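PDB 3JS9: nucleoside diphosphate kinase family protein from Babesia bovis, which probably transfers the terminal phosphate of nucleoside triphosphates to nucleoside diphosphates, through a phosphohistidine intermediate and with magnesium as cofactor. Local coordinates for residues V16-V21 with G76-M81; G37-A42 with I82-E87; K44-T49 with A136-P141. All coordinates share one frame; numbering follows the deposited sequence.

In the fold
All three contacts use one antiparallel sheet, ordered 39-46, 78-85, 10-16, 122-124. Contact 1 joins the end of strand 10-16 to the start of 78-85; contact 2 pairs the later half of that strand with the start of 39-46; contact 3 lays the end of 39-46 against the close of helix 128-138. Along the chain the segments come as 16-21, 37-42, 44-49, 76-81, 82-87, 136-141, so each contact crosses the others. The centre of contact 1 is about 18 Å from that of contact 2 and about 11 Å from that of contact 3. Phe139 of contact 3 packs on Ala42 and Ile82 of contact 2. Contacts 1 and 3 lie near the predicted phosphohistidine, contact 2 farther away.

Contact 1. Residues V16-V21 with G76-M81; sequences VKPDGV and GPVFCM. With SO4 (sulfate ion), chain G.
This is a buried strand-to-strand pairing at the centre of the sheet, where Val16 ends strand 10-16 against the first residues of strand 78-85 and the chain then turns into helix 18-22. Val16 and Phe79 form an antiparallel hydrogen-bonded pair: Val16 N donates to Phe79 O at 2.8 Å, and Phe79 N returns a bond to Val16 O at 2.9 Å. Branched Val16 suits an extended backbone. Its CG2, set anti to the carbonyl carbon, meets the CE methyl of Met81 at 3.8 Å, while helix 26-36 packs on the same side through Ile29. The bend of Met81 at chi3 (-85°) brings that methyl back to Val16.

The ferredoxin-like alpha/beta fold of nucleoside diphosphate kinases places this strand end beside the active site. Lys17, at the N-cap position and predicted to bind ATP, has an extended chain; its NZ bonds to Asn120 and lies implausibly close to a sulfate, so that second bond is doubtful. The ion, probably from the crystallisation liquor, is hydrogen-bonded to His123, the predicted phosphohistidine.

Proline is well placed in the first turn of the helix, which needs no N-H there. Pro18 CD lies 3.7 Å from Val78 CG1, the two side chains running side by side, and Pro18 CA makes a CA-H...O contact with Pro77 O at 3.3 Å. Gly76 has the positive phi (61°) that glycine accepts readily, and a cis peptide leads into Pro77, whose CG meets Val21 CG1 at 3.8 Å. Trp147 of a neighbouring subunit packs on both Val21 and Pro77.

Contact 2. Residues G37-A42 with I82-E87; sequences GLKLIA and IWEGPE. With SO4 (sulfate ion), chain E.
Trp83 and Leu40 meet as a non-hydrogen-bonded pair in the antiparallel run of strands 39-42 and 82-85, and the indole is crossed by two leucines. Trp83 CB is 4.1 Å from Leu38 CD1. At chi1 -71° CG lies beside the backbone N, and the ring reaches across to segment 37-42. Trp83 CE3 then meets Leu38 CB at 3.7 Å; CZ3, at the far edge, comes near Leu38 O close to the ring plane; and CH2 approaches Leu40 CB. Leu40 CD1 sits over one face, 3.7 Å from the centroid of the Trp83 six-membered ring, a CH-pi contact. The same methyl meets NE1, CZ2 and CE2, with Trp83 CE2 closest to Leu40 CD1 at 3.5 Å. A large flat ring suits this place because it offers both an edge and a face to the neighbouring strand.

Lys39 and Glu84 are a hydrogen-bonded pair, Lys39 N donating to Glu84 O at 2.8 Å and Lys39 O receiving Glu84 N. Beyond it a classic beta bulge sets both Ile41 and Ala42 opposite Ile82: Ile41 N donates to Ile82 O, and Ile82 N to Ala42 O.

Lys39 NZ and Glu84 OE1 are 4.1 Å apart, beyond a salt bridge, and a water bridges them. Lys39 NZ also bonds to Trp147 O and to sulfate O3, the latter at 3.0 Å, whereas Glu84 OE2 forms a salt bridge with Arg11. Ile41 CG1 rests on Glu84 CB at 3.5 Å.

Gly37 ends helix 26-36 in a Schellman motif. Trp83 packs against that helix, stacked on Phe33 and touching Leu30, and its backbone bonds to Thr12 of strand 10-16, which flanks 78-85 on the side away from 39-46.

Contact 3. Residues K44-T49 with A136-P141; sequences KFEHPT and ALWFTP. With SO4 (sulfate ion), chain D.
Lys44 runs its aliphatic chain past the ring of Phe139, the two side chains antiparallel, with Lys44 CG 3.5 Å from Phe139 CE2. This joins strand 39-46 of the ferredoxin-like sheet, the outermost of this chain on that side, to the residues that close helix 128-138; Phe45 bonds through its backbone to a neighbouring subunit. A lysine fits well here: its methylenes pack on the phenylalanine while its amino group reaches the polar end of the helix. CG lies between the backbone N and the carbonyl carbon (chi1 56°), and the chain beyond it is extended, carrying Lys44 NZ to Trp138 O at 2.8 Å, in the carbonyl plane. NZ also bonds to the OE1 of Gln143, which in turn accepts from Thr140 N, so one glutamine holds both the lysine and the chain leaving the helix.

Glu46 lies two residues along on the same side of the strand. Glu46 OE1 makes a long salt bridge with Lys44 NZ, 3.9 Å, and a water donates to both Glu46 OE2 and Trp138 O, joining the carboxylate to the carbonyl that the lysine grips. The lysine probably offsets the carboxylate charge.

Trp138, the last residue of the helix, packs its indole against the strand end, stacked on Tyr13 and met by His56. The Glu46 and Trp138 side chains run nearly perpendicular, but the carboxylate and ring planes are only 42° apart. Compact Pro48 brings its CB to Trp138 CZ3 at 3.9 Å. Glu46 OE2 approaches the same indole edge in plane, 3.5 Å from Trp138 CE3.

Contact 1. Residues V16-V21 with G76-M81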
loop_
_atom_site.group_PDB
_atom_site.type_symbol
_atom_site.label_atom_id
_atom_site.label_comp_id
_atom_site.label_asym_id
_atom_site.label_seq_id
_atom_site.Cartn_x
_atom_site.Cartn_y
_atom_site.Cartn_z
ATOM N N VAL A 16 20.647 3.146 -1.957
ATOM C CA VAL A 16 20.090 3.087 -0.621
ATOM C C VAL A 16 21.288 3.051 0.324
ATOM O O VAL A 16 22.138 2.149 0.214
ATOM C CB VAL A 16 19.230 1.834 -0.399
ATOM C CG1 VAL A 16 18.602 1.865 1.002
ATOM C CG2 VAL A 16 18.189 1.756 -1.473
ATOM N N LYS A 17 21.338 4.005 1.255
ATOM C CA LYS A 17 22.483 4.154 2.133
ATOM C C LYS A 17 22.243 3.320 3.383
ATOM O O LYS A 17 21.142 2.781 3.566
ATOM C CB LYS A 17 22.654 5.611 2.514
ATOM C CG LYS A 17 22.959 6.581 1.385
ATOM C CD LYS A 17 22.982 7.949 2.023
ATOM C CE LYS A 17 22.977 9.072 1.047
ATOM N NZ LYS A 17 22.992 10.309 1.906
ATOM N N PRO A 18 23.261 3.229 4.270
ATOM C CA PRO A 18 23.092 2.316 5.409
ATOM C C PRO A 18 21.847 2.545 6.258
ATOM O O PRO A 18 21.287 1.564 6.774
ATOM C CB PRO A 18 24.371 2.540 6.230
ATOM C CG PRO A 18 25.409 2.860 5.180
ATOM C CD PRO A 18 24.663 3.695 4.137
ATOM N N ASP A 19 21.429 3.802 6.444
ATOM C CA ASP A 19 20.254 4.087 7.260
ATOM C C ASP A 19 19.007 3.548 6.537
ATOM O O ASP A 19 18.129 2.937 7.169
ATOM C CB ASP A 19 20.154 5.586 7.623
ATOM C CG ASP A 19 20.249 6.506 6.394
ATOM O OD1 ASP A 19 21.171 6.310 5.573
ATOM O OD2 ASP A 19 19.401 7.406 6.233
ATOM N N GLY A 20 18.944 3.722 5.208
ATOM C CA GLY A 20 17.891 3.078 4.400
ATOM C C GLY A 20 17.816 1.566 4.660
ATOM O O GLY A 20 16.726 0.994 4.871
ATOM N N VAL A 21 18.979 0.912 4.686
ATOM C CA VAL A 21 19.011 -0.530 4.778
ATOM C C VAL A 21 18.594 -1.003 6.155
ATOM O O VAL A 21 17.796 -1.941 6.269
ATOM C CB VAL A 21 20.389 -1.115 4.408
ATOM C CG1 VAL A 21 20.457 -2.619 4.736
ATOM C CG2 VAL A 21 20.725 -0.833 2.910
ATOM N N GLY A 76 28.919 0.431 5.579
ATOM C CA GLY A 76 27.808 -0.159 4.855
ATOM C C GLY A 76 26.745 -0.743 5.749
ATOM O O GLY A 76 26.633 -0.374 6.946
ATOM N N PRO A 77 25.929 -1.639 5.195
ATOM C CA PRO A 77 25.844 -2.034 3.798
ATOM C C PRO A 77 25.077 -0.985 2.974
ATOM O O PRO A 77 24.436 -0.095 3.559
ATOM C CB PRO A 77 25.030 -3.322 3.869
ATOM C CG PRO A 77 24.208 -3.161 5.070
ATOM C CD PRO A 77 24.969 -2.370 6.039
ATOM N N VAL A 78 25.153 -1.073 1.649
ATOM C CA VAL A 78 24.389 -0.183 0.781
ATOM C C VAL A 78 23.706 -0.983 -0.300
ATOM O O VAL A 78 24.119 -2.103 -0.576
ATOM C CB VAL A 78 25.277 0.959 0.148
ATOM C CG1 VAL A 78 25.976 1.756 1.246
ATOM C CG2 VAL A 78 26.300 0.395 -0.871
ATOM N N PHE A 79 22.669 -0.424 -0.929
ATOM C CA PHE A 79 22.068 -1.094 -2.074
ATOM C C PHE A 79 22.171 -0.207 -3.291
ATOM O O PHE A 79 21.649 0.907 -3.286
ATOM C CB PHE A 79 20.633 -1.517 -1.771
ATOM C CG PHE A 79 19.974 -2.303 -2.881
ATOM C CD1 PHE A 79 19.263 -1.657 -3.875
ATOM C CD2 PHE A 79 20.036 -3.694 -2.901
ATOM C CE1 PHE A 79 18.657 -2.382 -4.888
ATOM C CE2 PHE A 79 19.425 -4.427 -3.922
ATOM C CZ PHE A 79 18.751 -3.784 -4.909
ATOM N N CYS A 80 22.855 -0.707 -4.327
ATOM C CA CYS A 80 23.232 0.063 -5.516
ATOM C C CYS A 80 22.329 -0.247 -6.672
ATOM O O CYS A 80 22.019 -1.417 -6.900
ATOM C CB CYS A 80 24.652 -0.295 -5.963
ATOM S SG CYS A 80 25.928 -0.305 -4.667
ATOM N N MET A 81 21.955 0.787 -7.440
ATOM C CA MET A 81 21.100 0.644 -8.631
ATOM C C MET A 81 21.511 1.618 -9.703
ATOM O O MET A 81 22.045 2.684 -9.389
ATOM C CB MET A 81 19.621 0.922 -8.304
ATOM C CG MET A 81 18.998 -0.089 -7.339
ATOM S SD MET A 81 17.488 0.605 -6.665
ATOM C CE MET A 81 18.091 1.606 -5.262
HETATM S S SO4 G . 24.465 12.066 -0.906
HETATM O O1 SO4 G . 23.515 12.378 -1.985
HETATM O O2 SO4 G . 25.442 13.128 -0.850
HETATM O O3 SO4 G . 25.213 10.802 -1.017
HETATM O O4 SO4 G . 23.663 12.041 0.289
#

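Contact 2. Residues G37-A42 with I82-E87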
loop_
_atom_site.group_PDB
_atom_site.type_symbol
_atom_site.label_atom_id
_atom_site.label_comp_id
_atom_site.label_asym_id
_atom_site.label_seq_id
_atom_site.Cartn_x
_atom_site.Cartn_y
_atom_site.Cartn_z
ATOM N N GLY A 37 8.622 3.914 -13.830
ATOM C CA GLY A 37 8.730 3.449 -15.204
ATOM C C GLY A 37 10.114 3.556 -15.790
ATOM O O GLY A 37 10.319 3.238 -16.973
ATOM N N LEU A 38 11.077 4.020 -15.002
ATOM C CA LEU A 38 12.458 3.961 -15.440
ATOM C C LEU A 38 12.793 2.492 -15.562
ATOM O O LEU A 38 12.204 1.662 -14.875
ATOM C CB LEU A 38 13.398 4.664 -14.452
ATOM C CG LEU A 38 13.126 6.167 -14.284
ATOM C CD1 LEU A 38 14.164 6.784 -13.310
ATOM C CD2 LEU A 38 13.088 6.890 -15.658
ATOM N N LYS A 39 13.713 2.165 -16.448
ATOM C CA LYS A 39 14.075 0.784 -16.693
ATOM C C LYS A 39 15.280 0.427 -15.849
ATOM O O LYS A 39 16.282 1.149 -15.860
ATOM C CB LYS A 39 14.336 0.550 -18.200
ATOM C CG LYS A 39 14.968 -0.788 -18.452
ATOM C CD LYS A 39 14.781 -1.315 -19.825
ATOM C CE LYS A 39 15.892 -0.836 -20.742
ATOM N NZ LYS A 39 16.012 -1.726 -21.919
ATOM N N LEU A 40 15.190 -0.679 -15.107
ATOM C CA LEU A 40 16.321 -1.086 -14.280
ATOM C C LEU A 40 17.429 -1.636 -15.172
ATOM O O LEU A 40 17.170 -2.483 -16.039
ATOM C CB LEU A 40 15.909 -2.130 -13.263
ATOM C CG LEU A 40 17.049 -2.535 -12.324
ATOM C CD1 LEU A 40 17.452 -1.345 -11.437
ATOM C CD2 LEU A 40 16.665 -3.742 -11.445
ATOM N N ILE A 41 18.649 -1.135 -14.959
ATOM C CA ILE A 41 19.860 -1.576 -15.670
ATOM C C ILE A 41 20.818 -2.445 -14.812
ATOM O O ILE A 41 21.445 -3.375 -15.327
ATOM C CB ILE A 41 20.627 -0.342 -16.197
ATOM C CG1 ILE A 41 19.734 0.451 -17.160
ATOM C CG2 ILE A 41 21.941 -0.741 -16.866
ATOM C CD1 ILE A 41 19.201 -0.406 -18.330
ATOM N N ALA A 42 20.929 -2.141 -13.517
ATOM C CA ALA A 42 21.907 -2.791 -12.638
ATOM C C ALA A 42 21.500 -2.611 -11.193
ATOM O O ALA A 42 20.937 -1.564 -10.813
ATOM C CB ALA A 42 23.306 -2.226 -12.842
ATOM N N ILE A 82 21.272 1.248 -10.962
ATOM C CA ILE A 82 21.282 2.211 -12.072
ATOM C C ILE A 82 19.924 2.097 -12.754
ATOM O O ILE A 82 19.455 0.997 -13.000
ATOM C CB ILE A 82 22.362 1.913 -13.120
ATOM C CG1 ILE A 82 23.748 2.123 -12.539
ATOM C CG2 ILE A 82 22.153 2.762 -14.417
ATOM C CD1 ILE A 82 24.884 1.745 -13.552
ATOM N N TRP A 83 19.319 3.241 -13.051
ATOM C CA TRP A 83 18.022 3.327 -13.691
ATOM C C TRP A 83 18.125 4.159 -14.960
ATOM O O TRP A 83 18.834 5.164 -14.990
ATOM C CB TRP A 83 17.012 3.957 -12.732
ATOM C CG TRP A 83 16.632 3.070 -11.611
ATOM C CD1 TRP A 83 17.232 2.992 -10.379
ATOM C CD2 TRP A 83 15.577 2.106 -11.608
ATOM N NE1 TRP A 83 16.601 2.046 -9.611
ATOM C CE2 TRP A 83 15.593 1.472 -10.348
ATOM C CE3 TRP A 83 14.624 1.706 -12.557
ATOM C CZ2 TRP A 83 14.682 0.472 -10.000
ATOM C CZ3 TRP A 83 13.718 0.704 -12.211
ATOM C CH2 TRP A 83 13.749 0.102 -10.936
ATOM N N GLU A 84 17.363 3.763 -15.981
ATOM C CA GLU A 84 17.463 4.343 -17.301
ATOM C C GLU A 84 16.156 4.974 -17.750
ATOM O O GLU A 84 15.083 4.432 -17.477
ATOM C CB GLU A 84 17.899 3.259 -18.298
ATOM C CG GLU A 84 17.941 3.693 -19.748
ATOM C CD GLU A 84 18.517 2.631 -20.646
ATOM O OE1 GLU A 84 17.742 1.941 -21.348
ATOM O OE2 GLU A 84 19.761 2.483 -20.654
ATOM N N GLY A 85 16.238 6.101 -18.460
ATOM C CA GLY A 85 15.050 6.687 -19.096
ATOM C C GLY A 85 15.277 8.128 -19.535
ATOM O O GLY A 85 16.302 8.712 -19.206
ATOM N N PRO A 86 14.351 8.703 -20.322
ATOM C CA PRO A 86 14.451 10.137 -20.600
ATOM C C PRO A 86 14.465 10.914 -19.277
ATOM O O PRO A 86 13.581 10.721 -18.432
ATOM C CB PRO A 86 13.154 10.442 -21.352
ATOM C CG PRO A 86 12.746 9.151 -21.962
ATOM C CD PRO A 86 13.234 8.069 -21.049
ATOM N N GLU A 87 15.472 11.771 -19.099
ATOM C CA GLU A 87 15.583 12.632 -17.923
ATOM C C GLU A 87 15.560 11.845 -16.631
ATOM O O GLU A 87 15.042 12.324 -15.596
ATOM C CB GLU A 87 14.470 13.661 -17.929
ATOM C CG GLU A 87 14.385 14.352 -19.278
ATOM C CD GLU A 87 14.025 15.793 -19.139
ATOM O OE1 GLU A 87 14.870 16.532 -18.550
ATOM O OE2 GLU A 87 12.916 16.178 -19.616
HETATM S S SO4 E . 12.620 -0.425 -22.938
HETATM O O1 SO4 E . 12.704 -1.643 -22.139
HETATM O O2 SO4 E . 12.125 -0.800 -24.267
HETATM O O3 SO4 E . 13.970 0.109 -23.084
HETATM O O4 SO4 E . 11.738 0.515 -22.236
HETATM O O HOH W 1 18.744 -0.221 -22.524
#

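Contact 3. Residues K44-T49 with A136-P141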
loop_
_atom_site.group_PDB
_atom_site.type_symbol
_atom_site.label_atom_id
_atom_site.label_comp_id
_atom_site.label_asym_id
_atom_site.label_seq_id
_atom_site.Cartn_x
_atom_site.Cartn_y
_atom_site.Cartn_z
ATOM N N LYS A 44 22.779 -4.212 -7.038
ATOM C CA LYS A 44 23.450 -5.187 -6.148
ATOM C C LYS A 44 23.513 -4.694 -4.699
ATOM O O LYS A 44 23.678 -3.509 -4.449
ATOM C CB LYS A 44 24.883 -5.470 -6.620
ATOM C CG LYS A 44 25.739 -4.213 -6.738
ATOM C CD LYS A 44 27.134 -4.524 -7.164
ATOM C CE LYS A 44 27.930 -3.258 -7.432
ATOM N NZ LYS A 44 29.167 -3.572 -8.249
ATOM N N PHE A 45 23.388 -5.623 -3.753
ATOM C CA PHE A 45 23.603 -5.361 -2.338
ATOM C C PHE A 45 25.128 -5.488 -2.123
ATOM O O PHE A 45 25.734 -6.412 -2.634
ATOM C CB PHE A 45 22.866 -6.454 -1.540
ATOM C CG PHE A 45 22.739 -6.193 -0.058
ATOM C CD1 PHE A 45 22.380 -4.924 0.435
ATOM C CD2 PHE A 45 22.935 -7.231 0.844
ATOM C CE1 PHE A 45 22.230 -4.695 1.779
ATOM C CE2 PHE A 45 22.793 -7.019 2.231
ATOM C CZ PHE A 45 22.432 -5.747 2.698
ATOM N N GLU A 46 25.745 -4.582 -1.379
ATOM C CA GLU A 46 27.181 -4.690 -1.107
ATOM C C GLU A 46 27.681 -3.969 0.147
ATOM O O GLU A 46 27.004 -3.078 0.710
ATOM C CB GLU A 46 28.013 -4.244 -2.306
ATOM C CG GLU A 46 28.337 -2.789 -2.332
ATOM C CD GLU A 46 29.213 -2.437 -3.513
ATOM O OE1 GLU A 46 29.459 -3.322 -4.375
ATOM O OE2 GLU A 46 29.648 -1.271 -3.599
ATOM N N HIS A 47 28.866 -4.405 0.581
ATOM C CA HIS A 47 29.695 -3.690 1.544
ATOM C C HIS A 47 30.764 -2.962 0.720
ATOM O O HIS A 47 31.694 -3.577 0.242
ATOM C CB HIS A 47 30.338 -4.709 2.473
ATOM C CG HIS A 47 31.150 -4.110 3.578
ATOM N ND1 HIS A 47 31.018 -4.513 4.892
ATOM C CD2 HIS A 47 32.109 -3.152 3.570
ATOM C CE1 HIS A 47 31.849 -3.814 5.646
ATOM N NE2 HIS A 47 32.521 -2.982 4.868
ATOM N N PRO A 48 30.636 -1.654 0.544
ATOM C CA PRO A 48 31.575 -0.899 -0.297
ATOM C C PRO A 48 33.004 -0.853 0.292
ATOM O O PRO A 48 33.192 -1.032 1.509
ATOM C CB PRO A 48 31.008 0.526 -0.283
ATOM C CG PRO A 48 29.798 0.485 0.557
ATOM C CD PRO A 48 29.816 -0.765 1.377
ATOM N N THR A 49 33.992 -0.609 -0.576
ATOM C CA THR A 49 35.382 -0.432 -0.142
ATOM C C THR A 49 35.625 1.031 0.127
ATOM O O THR A 49 35.004 1.893 -0.511
ATOM C CB THR A 49 36.414 -0.888 -1.219
ATOM O OG1 THR A 49 36.255 -0.086 -2.406
ATOM C CG2 THR A 49 36.257 -2.368 -1.538
ATOM N N ALA A 136 29.728 4.260 -13.669
ATOM C CA ALA A 136 30.971 3.531 -13.963
ATOM C C ALA A 136 31.756 3.178 -12.701
ATOM O O ALA A 136 32.425 2.139 -12.653
ATOM C CB ALA A 136 31.838 4.298 -14.931
ATOM N N LEU A 137 31.682 4.044 -11.693
ATOM C CA LEU A 137 32.380 3.813 -10.428
ATOM C C LEU A 137 31.802 2.668 -9.572
ATOM O O LEU A 137 32.548 1.889 -9.003
ATOM C CB LEU A 137 32.413 5.102 -9.605
ATOM C CG LEU A 137 32.915 5.019 -8.157
ATOM C CD1 LEU A 137 34.405 4.674 -8.112
ATOM C CD2 LEU A 137 32.660 6.313 -7.426
ATOM N N TRP A 138 30.479 2.567 -9.467
ATOM C CA TRP A 138 29.875 1.579 -8.552
ATOM C C TRP A 138 29.612 0.194 -9.195
ATOM O O TRP A 138 29.479 -0.830 -8.507
ATOM C CB TRP A 138 28.600 2.158 -7.936
ATOM C CG TRP A 138 28.865 3.271 -6.971
ATOM C CD1 TRP A 138 28.941 4.620 -7.250
ATOM C CD2 TRP A 138 29.121 3.137 -5.559
ATOM N NE1 TRP A 138 29.188 5.323 -6.087
ATOM C CE2 TRP A 138 29.303 4.436 -5.042
ATOM C CE3 TRP A 138 29.154 2.047 -4.679
ATOM C CZ2 TRP A 138 29.532 4.670 -3.688
ATOM C CZ3 TRP A 138 29.368 2.275 -3.329
ATOM C CH2 TRP A 138 29.574 3.579 -2.844
ATOM N N PHE A 139 29.561 0.176 -10.517
ATOM C CA PHE A 139 29.225 -1.034 -11.257
ATOM C C PHE A 139 30.253 -1.311 -12.344
ATOM O O PHE A 139 30.589 -0.416 -13.129
ATOM C CB PHE A 139 27.856 -0.855 -11.916
ATOM C CG PHE A 139 26.684 -1.069 -10.981
ATOM C CD1 PHE A 139 25.961 0.013 -10.479
ATOM C CD2 PHE A 139 26.269 -2.360 -10.634
ATOM C CE1 PHE A 139 24.876 -0.202 -9.639
ATOM C CE2 PHE A 139 25.169 -2.561 -9.807
ATOM C CZ PHE A 139 24.484 -1.492 -9.310
ATOM N N THR A 140 30.736 -2.536 -12.425
ATOM C CA THR A 140 31.603 -2.901 -13.546
ATOM C C THR A 140 30.677 -3.056 -14.740
ATOM O O THR A 140 29.509 -3.355 -14.566
ATOM C CB THR A 140 32.381 -4.225 -13.281
ATOM O OG1 THR A 140 31.457 -5.320 -13.226
ATOM C CG2 THR A 140 33.104 -4.180 -11.965
ATOM N N PRO A 141 31.186 -2.871 -15.963
ATOM C CA PRO A 141 30.321 -3.023 -17.171
ATOM C C PRO A 141 29.654 -4.398 -17.401
ATOM O O PRO A 141 28.644 -4.468 -18.074
ATOM C CB PRO A 141 31.271 -2.692 -18.340
ATOM C CG PRO A 141 32.661 -2.769 -17.774
ATOM C CD PRO A 141 32.578 -2.503 -16.296
HETATM S S SO4 D . 34.219 -1.819 8.121
HETATM O O1 SO4 D . 33.871 -0.451 8.513
HETATM O O2 SO4 D . 34.293 -1.838 6.662
HETATM O O3 SO4 D . 35.497 -2.198 8.716
HETATM O O4 SO4 D . 33.233 -2.772 8.637
HETATM O O HOH W 2 31.282 -1.179 -5.892
#